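Local atomic coordinates of MTH0777 (Methanothermobacter thermautotrophicus, PDB entry 1KJN), a protein that is of unknown function but folds as a three-layer alpha/beta/alpha domain around a parallel six-stranded sheet and belongs to the DUF1890 family. Residues Leu10-Cys15 / Glu80-Phe85; Gly36-Val41 / Thr61-Asp66; Leu74-Tyr79 / Ile101-Thr106. All coordinates share one frame; numbering follows the deposited sequence.

Contact 1. Residues Leu10-Cys15 / Glu80-Phe85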
ATOM      1  N   LEU A  10      12.293   3.192 -14.977  1.00 23.50           N
ATOM      2  CA  LEU A  10      10.930   3.714 -15.000  1.00 25.27           C
ATOM      3  C   LEU A  10      10.007   2.570 -14.615  1.00 23.46           C
ATOM      4  O   LEU A  10      10.119   1.457 -15.146  1.00 17.84           O
ATOM      5  CB  LEU A  10      10.544   4.252 -16.383  1.00 28.29           C
ATOM      6  CG  LEU A  10       9.117   4.793 -16.536  1.00 26.05           C
ATOM      7  CD1 LEU A  10       8.948   6.018 -15.651  1.00 20.28           C
ATOM      8  CD2 LEU A  10       8.835   5.138 -18.006  1.00 20.63           C
HETATM    9  N   MSE A  11       9.108   2.861 -13.680  1.00 17.74           N
HETATM   10  CA  MSE A  11       8.151   1.890 -13.175  1.00 16.60           C
HETATM   11  C   MSE A  11       6.741   2.349 -13.520  1.00 16.95           C
HETATM   12  O   MSE A  11       6.306   3.428 -13.095  1.00 19.79           O
HETATM   13  CB  MSE A  11       8.316   1.740 -11.656  1.00 15.51           C
HETATM   14  CG  MSE A  11       7.390   0.692 -11.047  1.00 23.64           C
HETATM   15 SE   MSE A  11       7.822   0.275  -9.182  1.00 25.17          SE
HETATM   16  CE  MSE A  11       9.541  -0.543  -9.484  1.00 23.08           C
ATOM     17  N   VAL A  12       6.014   1.501 -14.238  1.00 18.32           N
ATOM     18  CA  VAL A  12       4.651   1.821 -14.689  1.00 21.59           C
ATOM     19  C   VAL A  12       3.624   1.044 -13.885  1.00 21.51           C
ATOM     20  O   VAL A  12       3.743  -0.178 -13.752  1.00 20.84           O
ATOM     21  CB  VAL A  12       4.473   1.466 -16.183  1.00 18.88           C
ATOM     22  CG1 VAL A  12       3.069   1.818 -16.669  1.00 14.20           C
ATOM     23  CG2 VAL A  12       5.532   2.185 -17.010  1.00 24.53           C
ATOM     24  N   LEU A  13       2.614   1.749 -13.370  1.00 17.77           N
ATOM     25  CA  LEU A  13       1.571   1.107 -12.573  1.00 18.69           C
ATOM     26  C   LEU A  13       0.194   1.152 -13.230  1.00 19.84           C
ATOM     27  O   LEU A  13      -0.137   2.092 -13.958  1.00 16.26           O
ATOM     28  CB  LEU A  13       1.481   1.738 -11.174  1.00 14.88           C
ATOM     29  CG  LEU A  13       2.791   1.927 -10.405  1.00 23.19           C
ATOM     30  CD1 LEU A  13       2.493   2.566  -9.048  1.00 21.38           C
ATOM     31  CD2 LEU A  13       3.506   0.602 -10.220  1.00 20.15           C
ATOM     32  N   GLY A  14      -0.608   0.133 -12.931  1.00 21.28           N
ATOM     33  CA  GLY A  14      -1.951   0.043 -13.468  1.00 27.01           C
ATOM     34  C   GLY A  14      -2.969   0.591 -12.483  1.00 26.20           C
ATOM     35  O   GLY A  14      -2.595   1.071 -11.404  1.00 21.07           O
ATOM     36  N   CYS A  15      -4.250   0.539 -12.842  1.00 29.51           N
ATOM     37  CA  CYS A  15      -5.282   1.046 -11.946  1.00 34.11           C
ATOM     38  C   CYS A  15      -5.158   0.266 -10.630  1.00 33.53           C
ATOM     39  O   CYS A  15      -4.931  -0.947 -10.623  1.00 32.70           O
ATOM     40  CB  CYS A  15      -6.684   0.891 -12.551  1.00 39.10           C
ATOM     41  SG  CYS A  15      -7.485  -0.709 -12.252  1.00 44.30           S
ATOM     42  N   GLU A  80      17.372   2.927 -18.425  1.00 29.01           N
ATOM     43  CA  GLU A  80      18.111   1.697 -18.682  1.00 33.22           C
ATOM     44  C   GLU A  80      17.294   0.449 -18.312  1.00 32.16           C
ATOM     45  O   GLU A  80      17.667  -0.673 -18.644  1.00 29.89           O
ATOM     46  CB  GLU A  80      19.433   1.715 -17.900  1.00 38.38           C
ATOM     47  CG  GLU A  80      20.503   2.677 -18.440  1.00 48.26           C
ATOM     48  CD  GLU A  80      20.070   4.146 -18.459  1.00 58.50           C
ATOM     49  OE1 GLU A  80      19.784   4.704 -17.380  1.00 60.61           O
ATOM     50  OE2 GLU A  80      20.026   4.754 -19.555  1.00 63.15           O
ATOM     51  N   PHE A  81      16.184   0.652 -17.615  1.00 27.24           N
ATOM     52  CA  PHE A  81      15.330  -0.459 -17.206  1.00 25.97           C
ATOM     53  C   PHE A  81      13.872  -0.010 -17.137  1.00 21.55           C
ATOM     54  O   PHE A  81      13.586   1.093 -16.707  1.00 20.64           O
ATOM     55  CB  PHE A  81      15.777  -0.998 -15.840  1.00 20.25           C
ATOM     56  CG  PHE A  81      15.030  -2.233 -15.405  1.00 27.01           C
ATOM     57  CD1 PHE A  81      14.220  -2.217 -14.260  1.00 24.24           C
ATOM     58  CD2 PHE A  81      15.126  -3.415 -16.143  1.00 25.66           C
ATOM     59  CE1 PHE A  81      13.509  -3.368 -13.867  1.00 28.62           C
ATOM     60  CE2 PHE A  81      14.419  -4.575 -15.761  1.00 25.71           C
ATOM     61  CZ  PHE A  81      13.616  -4.554 -14.621  1.00 25.48           C
ATOM     62  N   LEU A  82      12.960  -0.889 -17.538  1.00 22.13           N
ATOM     63  CA  LEU A  82      11.533  -0.590 -17.520  1.00 21.14           C
ATOM     64  C   LEU A  82      10.756  -1.717 -16.839  1.00 20.94           C
ATOM     65  O   LEU A  82      10.852  -2.883 -17.220  1.00 17.23           O
ATOM     66  CB  LEU A  82      11.013  -0.390 -18.959  1.00 23.80           C
ATOM     67  CG  LEU A  82       9.507  -0.252 -19.220  1.00 21.28           C
ATOM     68  CD1 LEU A  82       8.914   0.932 -18.441  1.00 14.79           C
ATOM     69  CD2 LEU A  82       9.274  -0.096 -20.715  1.00 14.39           C
ATOM     70  N   ALA A  83       9.964  -1.355 -15.837  1.00 23.53           N
ATOM     71  CA  ALA A  83       9.159  -2.332 -15.122  1.00 19.94           C
ATOM     72  C   ALA A  83       7.707  -1.885 -15.132  1.00 19.91           C
ATOM     73  O   ALA A  83       7.394  -0.723 -14.850  1.00 26.47           O
ATOM     74  CB  ALA A  83       9.661  -2.503 -13.706  1.00 22.72           C
ATOM     75  N   GLY A  84       6.834  -2.801 -15.520  1.00 16.44           N
ATOM     76  CA  GLY A  84       5.415  -2.516 -15.581  1.00 16.79           C
ATOM     77  C   GLY A  84       4.542  -3.560 -14.894  1.00 22.81           C
ATOM     78  O   GLY A  84       4.678  -4.762 -15.151  1.00 17.28           O
ATOM     79  N   PHE A  85       3.691  -3.090 -13.980  1.00 18.39           N
ATOM     80  CA  PHE A  85       2.746  -3.940 -13.263  1.00 17.13           C
ATOM     81  C   PHE A  85       1.553  -4.058 -14.177  1.00 16.84           C
ATOM     82  O   PHE A  85       1.074  -3.054 -14.716  1.00 18.57           O
ATOM     83  CB  PHE A  85       2.351  -3.312 -11.916  1.00 11.46           C
ATOM     84  CG  PHE A  85       3.389  -3.495 -10.865  1.00 13.67           C
ATOM     85  CD1 PHE A  85       4.496  -2.656 -10.814  1.00 13.55           C
ATOM     86  CD2 PHE A  85       3.276  -4.528  -9.938  1.00 11.72           C
ATOM     87  CE1 PHE A  85       5.479  -2.841  -9.854  1.00 24.01           C
ATOM     88  CE2 PHE A  85       4.254  -4.723  -8.977  1.00 19.71           C
ATOM     89  CZ  PHE A  85       5.364  -3.879  -8.927  1.00 13.61           C
TER
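Met11 has CG anti to its own N and a chain bent at chi3, and Phe85 keeps CG beside its N (chi1 -78°), with its ring toward strand 10-12. Together these torsions place SE of Met11 at the ring's edge, 4.0 Å from Phe85 CE1 and 77° off the ring normal, a Met-aromatic contact made by selenomethionine. Leu13 runs alongside the ring, pointing the same way, and its CD2 comes within 3.5 Å of Phe85 CD1. With an alanine in place of Phe85, Met11 SE and Leu13 CD2 are likely to lose their aromatic partner, and a gap to open beneath helix 21-34, which also packs on the ring. On the face carrying Leu10 and Val12, CD1 of Leu82 meets Val12 CG2 at 3.9 Å, and Phe98 and Ala99 of helix 89-102 cover this side. Four backbone bonds, all nearly straight, join the strands: Leu10 N to Phe81 O, Ala83 N to Leu10 O (2.9 Å), Val12 N to Ala83 O (2.7 Å) and Phe85 N to Val12 O. Their alternation, and strand axes that run in nearly the same direction, identify a parallel pair: two central strands of a Rossmann-like alpha/beta/alpha sandwich, with strand order 3-2-1-4-5-6.

Contact 2. Residues Gly36-Val41 / Thr61-Asp66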
ATOM      1  N   GLY A  36      21.461   0.830  -7.171  1.00 36.43           N
ATOM      2  CA  GLY A  36      22.036   2.070  -7.678  1.00 35.74           C
ATOM      3  C   GLY A  36      21.145   2.924  -8.571  1.00 37.32           C
ATOM      4  O   GLY A  36      21.434   4.101  -8.832  1.00 36.62           O
ATOM      5  N   PHE A  37      20.050   2.334  -9.032  1.00 33.72           N
ATOM      6  CA  PHE A  37      19.110   3.020  -9.897  1.00 30.19           C
ATOM      7  C   PHE A  37      18.393   4.197  -9.269  1.00 28.80           C
ATOM      8  O   PHE A  37      18.129   4.217  -8.067  1.00 32.67           O
ATOM      9  CB  PHE A  37      18.016   2.053 -10.333  1.00 27.48           C
ATOM     10  CG  PHE A  37      18.431   1.106 -11.390  1.00 26.38           C
ATOM     11  CD1 PHE A  37      18.821  -0.188 -11.067  1.00 26.07           C
ATOM     12  CD2 PHE A  37      18.434   1.498 -12.718  1.00 26.55           C
ATOM     13  CE1 PHE A  37      19.208  -1.075 -12.056  1.00 28.04           C
ATOM     14  CE2 PHE A  37      18.819   0.614 -13.710  1.00 28.75           C
ATOM     15  CZ  PHE A  37      19.207  -0.672 -13.385  1.00 23.54           C
ATOM     16  N   ARG A  38      18.045   5.156 -10.113  1.00 26.59           N
ATOM     17  CA  ARG A  38      17.234   6.294  -9.693  1.00 27.42           C
ATOM     18  C   ARG A  38      15.888   5.808 -10.253  1.00 24.97           C
ATOM     19  O   ARG A  38      15.817   5.427 -11.418  1.00 24.01           O
ATOM     20  CB  ARG A  38      17.670   7.571 -10.395  1.00 32.63           C
ATOM     21  CG  ARG A  38      17.306   8.816  -9.634  1.00 40.55           C
ATOM     22  CD  ARG A  38      17.636  10.060 -10.432  1.00 51.53           C
ATOM     23  NE  ARG A  38      16.449  10.577 -11.102  1.00 57.71           N
ATOM     24  CZ  ARG A  38      15.556  11.368 -10.517  1.00 58.53           C
ATOM     25  NH1 ARG A  38      15.725  11.738  -9.256  1.00 59.05           N
ATOM     26  NH2 ARG A  38      14.473  11.754 -11.178  1.00 59.68           N
ATOM     27  N   VAL A  39      14.846   5.732  -9.430  1.00 23.57           N
ATOM     28  CA  VAL A  39      13.575   5.214  -9.919  1.00 23.53           C
ATOM     29  C   VAL A  39      12.464   6.217 -10.070  1.00 23.46           C
ATOM     30  O   VAL A  39      12.082   6.891  -9.115  1.00 20.63           O
ATOM     31  CB  VAL A  39      13.002   4.089  -9.010  1.00 25.21           C
ATOM     32  CG1 VAL A  39      11.776   3.447  -9.679  1.00 19.32           C
ATOM     33  CG2 VAL A  39      14.058   3.039  -8.707  1.00 18.97           C
ATOM     34  N   THR A  40      11.881   6.232 -11.260  1.00 19.69           N
ATOM     35  CA  THR A  40      10.756   7.105 -11.531  1.00 18.13           C
ATOM     36  C   THR A  40       9.507   6.238 -11.598  1.00 17.55           C
ATOM     37  O   THR A  40       9.495   5.202 -12.263  1.00 19.00           O
ATOM     38  CB  THR A  40      10.921   7.844 -12.869  1.00 18.35           C
ATOM     39  OG1 THR A  40      12.008   8.775 -12.774  1.00 18.15           O
ATOM     40  CG2 THR A  40       9.634   8.586 -13.242  1.00 14.42           C
ATOM     41  N   VAL A  41       8.468   6.644 -10.884  1.00 16.41           N
ATOM     42  CA  VAL A  41       7.198   5.921 -10.890  1.00 17.15           C
ATOM     43  C   VAL A  41       6.189   6.737 -11.708  1.00 21.04           C
ATOM     44  O   VAL A  41       6.077   7.963 -11.530  1.00 21.70           O
ATOM     45  CB  VAL A  41       6.637   5.737  -9.456  1.00 21.71           C
ATOM     46  CG1 VAL A  41       5.270   5.074  -9.507  1.00 17.40           C
ATOM     47  CG2 VAL A  41       7.600   4.904  -8.591  1.00 22.49           C
ATOM     48  N   THR A  61      11.335   5.885  -3.580  1.00 22.59           N
ATOM     49  CA  THR A  61      11.224   6.265  -4.992  1.00 28.34           C
ATOM     50  C   THR A  61      11.895   7.622  -5.131  1.00 30.25           C
ATOM     51  O   THR A  61      12.049   8.346  -4.150  1.00 27.75           O
ATOM     52  CB  THR A  61       9.764   6.397  -5.480  1.00 26.58           C
ATOM     53  OG1 THR A  61       9.133   7.482  -4.791  1.00 31.68           O
ATOM     54  CG2 THR A  61       8.983   5.104  -5.246  1.00 28.60           C
ATOM     55  N   ASP A  62      12.259   7.993  -6.349  1.00 27.82           N
ATOM     56  CA  ASP A  62      12.943   9.261  -6.548  1.00 32.78           C
ATOM     57  C   ASP A  62      12.121  10.340  -7.219  1.00 35.14           C
ATOM     58  O   ASP A  62      12.236  11.531  -6.899  1.00 35.00           O
ATOM     59  CB  ASP A  62      14.230   9.009  -7.328  1.00 32.08           C
ATOM     60  CG  ASP A  62      15.123   8.010  -6.627  1.00 31.43           C
ATOM     61  OD1 ASP A  62      15.610   8.341  -5.530  1.00 27.43           O
ATOM     62  OD2 ASP A  62      15.291   6.880  -7.134  1.00 31.00           O
ATOM     63  N   GLU A  63      11.264   9.911  -8.129  1.00 34.12           N
ATOM     64  CA  GLU A  63      10.447  10.834  -8.879  1.00 35.22           C
ATOM     65  C   GLU A  63       9.130  10.160  -9.242  1.00 34.60           C
ATOM     66  O   GLU A  63       9.034   8.932  -9.292  1.00 32.67           O
ATOM     67  CB  GLU A  63      11.220  11.229 -10.148  1.00 34.65           C
ATOM     68  CG  GLU A  63      10.574  12.319 -10.980  1.00 43.72           C
ATOM     69  CD  GLU A  63      11.315  12.613 -12.276  1.00 47.95           C
ATOM     70  OE1 GLU A  63      11.037  13.674 -12.874  1.00 52.07           O
ATOM     71  OE2 GLU A  63      12.147  11.781 -12.722  1.00 50.17           O
HETATM   72  N   MSE A  64       8.117  10.977  -9.490  1.00 33.57           N
HETATM   73  CA  MSE A  64       6.805  10.490  -9.880  1.00 32.44           C
HETATM   74  C   MSE A  64       6.187  11.436 -10.893  1.00 30.99           C
HETATM   75  O   MSE A  64       6.222  12.642 -10.698  1.00 27.67           O
HETATM   76  CB  MSE A  64       5.903  10.359  -8.672  1.00 34.67           C
HETATM   77  CG  MSE A  64       6.133   9.074  -7.922  1.00 39.04           C
HETATM   78 SE   MSE A  64       4.827   8.946  -6.583  1.00 39.40          SE
HETATM   79  CE  MSE A  64       5.538  10.370  -5.503  1.00 36.41           C
ATOM     80  N   VAL A  65       5.602  10.873 -11.950  1.00 30.63           N
ATOM     81  CA  VAL A  65       5.003  11.639 -13.036  1.00 29.63           C
ATOM     82  C   VAL A  65       3.733  10.947 -13.529  1.00 29.42           C
ATOM     83  O   VAL A  65       3.692   9.727 -13.613  1.00 27.23           O
ATOM     84  CB  VAL A  65       5.948  11.692 -14.260  1.00 32.50           C
ATOM     85  CG1 VAL A  65       5.498  12.762 -15.241  1.00 36.59           C
ATOM     86  CG2 VAL A  65       7.377  11.920 -13.835  1.00 39.98           C
ATOM     87  N   ASP A  66       2.728  11.737 -13.904  1.00 25.44           N
ATOM     88  CA  ASP A  66       1.465  11.213 -14.436  1.00 28.12           C
ATOM     89  C   ASP A  66       1.703  10.459 -15.763  1.00 24.37           C
ATOM     90  O   ASP A  66       2.615  10.794 -16.526  1.00 22.61           O
ATOM     91  CB  ASP A  66       0.472  12.379 -14.592  1.00 31.04           C
ATOM     92  CG  ASP A  66      -0.504  12.180 -15.723  1.00 38.71           C
ATOM     93  OD1 ASP A  66      -0.228  12.715 -16.817  1.00 39.30           O
ATOM     94  OD2 ASP A  66      -1.537  11.494 -15.533  1.00 48.00           O
TER
HETATM   95  O   HOH W   1      13.268  13.452  -9.424  1.00 53.26           O
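Arg38 reaches from strand 38-41 across Asp62 to Glu63, at the edge of a parallel sheet where strands 38-43 and 63-66 are joined through helix 45-54 in a beta-alpha-beta unit. From CB, 4.1 Å from Asp62 OD2, the chain passes to CG, 3.7 Å from the same oxygen, and then bends at chi3 (99°). That bend brings the guanidinium over Asp62, so that Asp62 CB lies over one of its faces, 3.7 Å from NH1. At the tip, Arg38 NH2 forms a salt bridge with Glu63 OE2 (2.8 Å), the carboxylate approaching the guanidinium edge with its plane turned by 55°. Water 1 accepts a further bond from NH2. Thr40 OG1 lies alongside Glu63 and also comes to 3.0 Å from its OE2. Asp62 turns back to its neighbour strand: OD2 takes the N-H of Val39 on its anti lone pair, while OD1 forms a salt bridge with Lys33 of helix 21-34. Val39 O in turn accepts from both Asp62 N and Glu63 N, before the regular parallel pattern takes over with Val41 N to Glu63 O and Val65 N to Val41 O. On the opposite face from Thr40 and Glu63, Val41 CB packs on Met64 CG, and Val41 CG2 meets Thr61 CG2 at 3.6 Å, the two side chains crossing at about a right angle.

Contact 3. Residues Leu74-Tyr79 / Ile101-Thr106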
ATOM      1  N   LEU A  74       8.825  11.342 -22.740  1.00 23.84           N
ATOM      2  CA  LEU A  74       9.735  10.222 -22.918  1.00 22.30           C
ATOM      3  C   LEU A  74      10.376  10.059 -24.309  1.00 25.50           C
ATOM      4  O   LEU A  74       9.732  10.283 -25.333  1.00 26.54           O
ATOM      5  CB  LEU A  74       8.999   8.940 -22.527  1.00 20.94           C
ATOM      6  CG  LEU A  74       9.784   7.722 -22.041  1.00 28.35           C
ATOM      7  CD1 LEU A  74      10.404   8.025 -20.675  1.00 25.14           C
ATOM      8  CD2 LEU A  74       8.847   6.518 -21.939  1.00 24.16           C
ATOM      9  N   ALA A  75      11.649   9.676 -24.319  1.00 23.78           N
ATOM     10  CA  ALA A  75      12.383   9.404 -25.545  1.00 25.41           C
ATOM     11  C   ALA A  75      13.343   8.253 -25.259  1.00 28.50           C
ATOM     12  O   ALA A  75      13.751   8.043 -24.106  1.00 27.72           O
ATOM     13  CB  ALA A  75      13.160  10.623 -25.988  1.00 28.51           C
ATOM     14  N   GLU A  76      13.730   7.533 -26.310  1.00 27.41           N
ATOM     15  CA  GLU A  76      14.650   6.407 -26.172  1.00 30.54           C
ATOM     16  C   GLU A  76      15.934   6.872 -25.484  1.00 31.52           C
ATOM     17  O   GLU A  76      16.413   7.981 -25.732  1.00 30.29           O
ATOM     18  CB  GLU A  76      14.970   5.782 -27.546  1.00 31.99           C
ATOM     19  CG  GLU A  76      16.037   4.648 -27.490  1.00 31.18           C
ATOM     20  CD  GLU A  76      15.984   3.664 -28.661  1.00 32.11           C
ATOM     21  OE1 GLU A  76      14.965   3.602 -29.382  1.00 30.68           O
ATOM     22  OE2 GLU A  76      16.964   2.906 -28.838  1.00 33.11           O
ATOM     23  N   GLY A  77      16.435   6.049 -24.568  1.00 29.70           N
ATOM     24  CA  GLY A  77      17.649   6.380 -23.847  1.00 29.04           C
ATOM     25  C   GLY A  77      17.447   7.050 -22.498  1.00 29.65           C
ATOM     26  O   GLY A  77      18.404   7.208 -21.735  1.00 31.16           O
ATOM     27  N   ASP A  78      16.220   7.454 -22.183  1.00 27.84           N
ATOM     28  CA  ASP A  78      15.977   8.114 -20.893  1.00 27.79           C
ATOM     29  C   ASP A  78      16.012   7.150 -19.698  1.00 27.26           C
ATOM     30  O   ASP A  78      16.065   7.591 -18.545  1.00 29.75           O
ATOM     31  CB  ASP A  78      14.639   8.863 -20.890  1.00 27.26           C
ATOM     32  CG  ASP A  78      14.625  10.085 -21.810  1.00 27.59           C
ATOM     33  OD1 ASP A  78      15.685  10.550 -22.275  1.00 30.23           O
ATOM     34  OD2 ASP A  78      13.521  10.597 -22.051  1.00 22.62           O
ATOM     35  N   TYR A  79      15.950   5.849 -19.970  1.00 23.38           N
ATOM     36  CA  TYR A  79      15.965   4.843 -18.907  1.00 26.15           C
ATOM     37  C   TYR A  79      16.674   3.567 -19.357  1.00 26.07           C
ATOM     38  O   TYR A  79      16.573   3.170 -20.508  1.00 25.82           O
ATOM     39  CB  TYR A  79      14.532   4.502 -18.467  1.00 24.78           C
ATOM     40  CG  TYR A  79      13.786   5.660 -17.830  1.00 30.39           C
ATOM     41  CD1 TYR A  79      13.887   5.903 -16.460  1.00 29.08           C
ATOM     42  CD2 TYR A  79      13.008   6.525 -18.593  1.00 27.04           C
ATOM     43  CE1 TYR A  79      13.244   6.966 -15.870  1.00 28.43           C
ATOM     44  CE2 TYR A  79      12.350   7.611 -18.001  1.00 30.24           C
ATOM     45  CZ  TYR A  79      12.479   7.819 -16.637  1.00 30.00           C
ATOM     46  OH  TYR A  79      11.853   8.880 -16.032  1.00 32.47           O
ATOM     47  N   ILE A 101       8.932   2.879 -26.956  1.00 23.76           N
ATOM     48  CA  ILE A 101       9.670   4.125 -26.880  1.00 23.88           C
ATOM     49  C   ILE A 101      11.064   3.945 -26.266  1.00 26.40           C
ATOM     50  O   ILE A 101      12.054   4.471 -26.781  1.00 23.61           O
ATOM     51  CB  ILE A 101       8.902   5.144 -26.027  1.00 23.50           C
ATOM     52  CG1 ILE A 101       7.601   5.548 -26.730  1.00 22.69           C
ATOM     53  CG2 ILE A 101       9.807   6.347 -25.685  1.00 23.20           C
ATOM     54  CD1 ILE A 101       6.678   6.418 -25.870  1.00 22.79           C
ATOM     55  N   LEU A 102      11.138   3.212 -25.153  1.00 25.98           N
ATOM     56  CA  LEU A 102      12.413   3.010 -24.461  1.00 24.88           C
ATOM     57  C   LEU A 102      13.359   1.968 -25.042  1.00 25.40           C
ATOM     58  O   LEU A 102      14.575   2.101 -24.885  1.00 25.52           O
ATOM     59  CB  LEU A 102      12.181   2.765 -22.970  1.00 23.66           C
ATOM     60  CG  LEU A 102      11.710   4.010 -22.229  1.00 23.08           C
ATOM     61  CD1 LEU A 102      11.164   3.634 -20.836  1.00 25.18           C
ATOM     62  CD2 LEU A 102      12.837   5.017 -22.139  1.00 19.90           C
ATOM     63  N   ASN A 103      12.812   0.916 -25.656  1.00 26.97           N
ATOM     64  CA  ASN A 103      13.632  -0.135 -26.283  1.00 28.27           C
ATOM     65  C   ASN A 103      14.778  -0.588 -25.356  1.00 31.00           C
ATOM     66  O   ASN A 103      15.943  -0.645 -25.769  1.00 31.87           O
ATOM     67  CB  ASN A 103      14.193   0.407 -27.618  1.00 27.00           C
ATOM     68  CG  ASN A 103      14.991  -0.631 -28.408  1.00 33.06           C
ATOM     69  OD1 ASN A 103      14.633  -1.805 -28.459  1.00 33.67           O
ATOM     70  ND2 ASN A 103      16.068  -0.181 -29.053  1.00 26.35           N
ATOM     71  N   THR A 104      14.449  -0.919 -24.110  1.00 28.94           N
ATOM     72  CA  THR A 104      15.464  -1.327 -23.145  1.00 24.81           C
ATOM     73  C   THR A 104      15.066  -2.602 -22.408  1.00 27.26           C
ATOM     74  O   THR A 104      14.080  -3.249 -22.774  1.00 25.83           O
ATOM     75  CB  THR A 104      15.704  -0.209 -22.132  1.00 25.97           C
ATOM     76  OG1 THR A 104      16.863  -0.508 -21.350  1.00 28.19           O
ATOM     77  CG2 THR A 104      14.487  -0.045 -21.208  1.00 32.30           C
ATOM     78  N   GLU A 105      15.853  -2.988 -21.402  1.00 25.40           N
ATOM     79  CA  GLU A 105      15.538  -4.184 -20.620  1.00 30.27           C
ATOM     80  C   GLU A 105      14.196  -3.912 -19.952  1.00 25.95           C
ATOM     81  O   GLU A 105      14.039  -2.929 -19.234  1.00 22.51           O
ATOM     82  CB  GLU A 105      16.621  -4.475 -19.574  1.00 32.93           C
ATOM     83  CG  GLU A 105      16.364  -5.769 -18.817  1.00 48.01           C
ATOM     84  CD  GLU A 105      17.512  -6.177 -17.901  1.00 55.29           C
ATOM     85  OE1 GLU A 105      17.838  -5.424 -16.958  1.00 58.54           O
ATOM     86  OE2 GLU A 105      18.073  -7.271 -18.113  1.00 62.16           O
ATOM     87  N   THR A 106      13.236  -4.792 -20.197  1.00 27.08           N
ATOM     88  CA  THR A 106      11.888  -4.608 -19.689  1.00 30.49           C
ATOM     89  C   THR A 106      11.346  -5.778 -18.863  1.00 32.60           C
ATOM     90  O   THR A 106      11.613  -6.942 -19.164  1.00 27.15           O
ATOM     91  CB  THR A 106      10.941  -4.360 -20.877  1.00 29.79           C
ATOM     92  OG1 THR A 106      11.433  -3.248 -21.646  1.00 31.82           O
ATOM     93  CG2 THR A 106       9.518  -4.080 -20.395  1.00 30.45           C
TER
HETATM   94  O   HOH W   2      17.955   2.056 -26.113  1.00 47.25           O
HETATM   95  O   HOH W   3      15.927   3.700 -23.196  1.00 28.71           O
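Leu102, the last residue of helix 89-102, fits against Leu74 and Tyr79. Its CG lies 3.8 Å from Leu74 CD2, the two leucines crossing at about a right angle, and its CD2 comes 3.9 Å from Tyr79 CD2, in the plane of the ring and at its edge. Ile101 extends the apolar patch, with CG2 3.9 Å from Leu74 CD2. Leu74 reaches both residues because its CG stands opposite its own N (chi1 -154°), and Phe98, one turn earlier in the helix, touches it as well. Toward solvent the contact becomes polar. Asn103 ND2 donates to Glu76 OE2 at 3.2 Å; the N-H...O angle of 178° is nearly straight, although the oxygen is met from above its carboxylate plane, with the amide and carboxylate turned 66° apart. The extended chain of Glu76 carries its carboxylate this far, past the carbonyl of Ile101. The contact therefore joins the loop before strand 81-86 to the turn between helix 89-102 and strand 105-111, at one end of the parallel sheet of this alpha/beta fold. Water 3 bridges the two backbones: it accepts from Gly77 N (2.8 Å) and donates to Tyr79 O and to Leu102 O (2.7 Å), the carbonyl at the helix terminus. Behind these contacts, a type II turn from Ala75 to Asp78 shapes the loop, with Gly77 at positive phi, and Asp78 OD2 accepts from Ala75 N across the turn. Farther in, Tyr79 packs on Leu10, and its ring makes a cation-pi contact with Lys8.

The three contacts share one sheet. Contact 1 lies about 3 Å from the centre of the chain, and contacts 2 and 3 have their centres about 10 and 12 Å from its own. Strand 8-12 connects contact 1 to contact 2 through a probable hydrogen bond from Met11 N to Thr40 O (2.8 Å), while Leu82 N to Glu105 O (2.9 Å) probably does the same between contacts 1 and 3. Contacts 2 and 3, about 14 Å apart between centres, meet through a weak hydrogen bond between Thr40 OG1 and Tyr79 OH. Along the chain, contact 2 is nested within the loop closed by contact 1, whereas contacts 1 and 3 interleave.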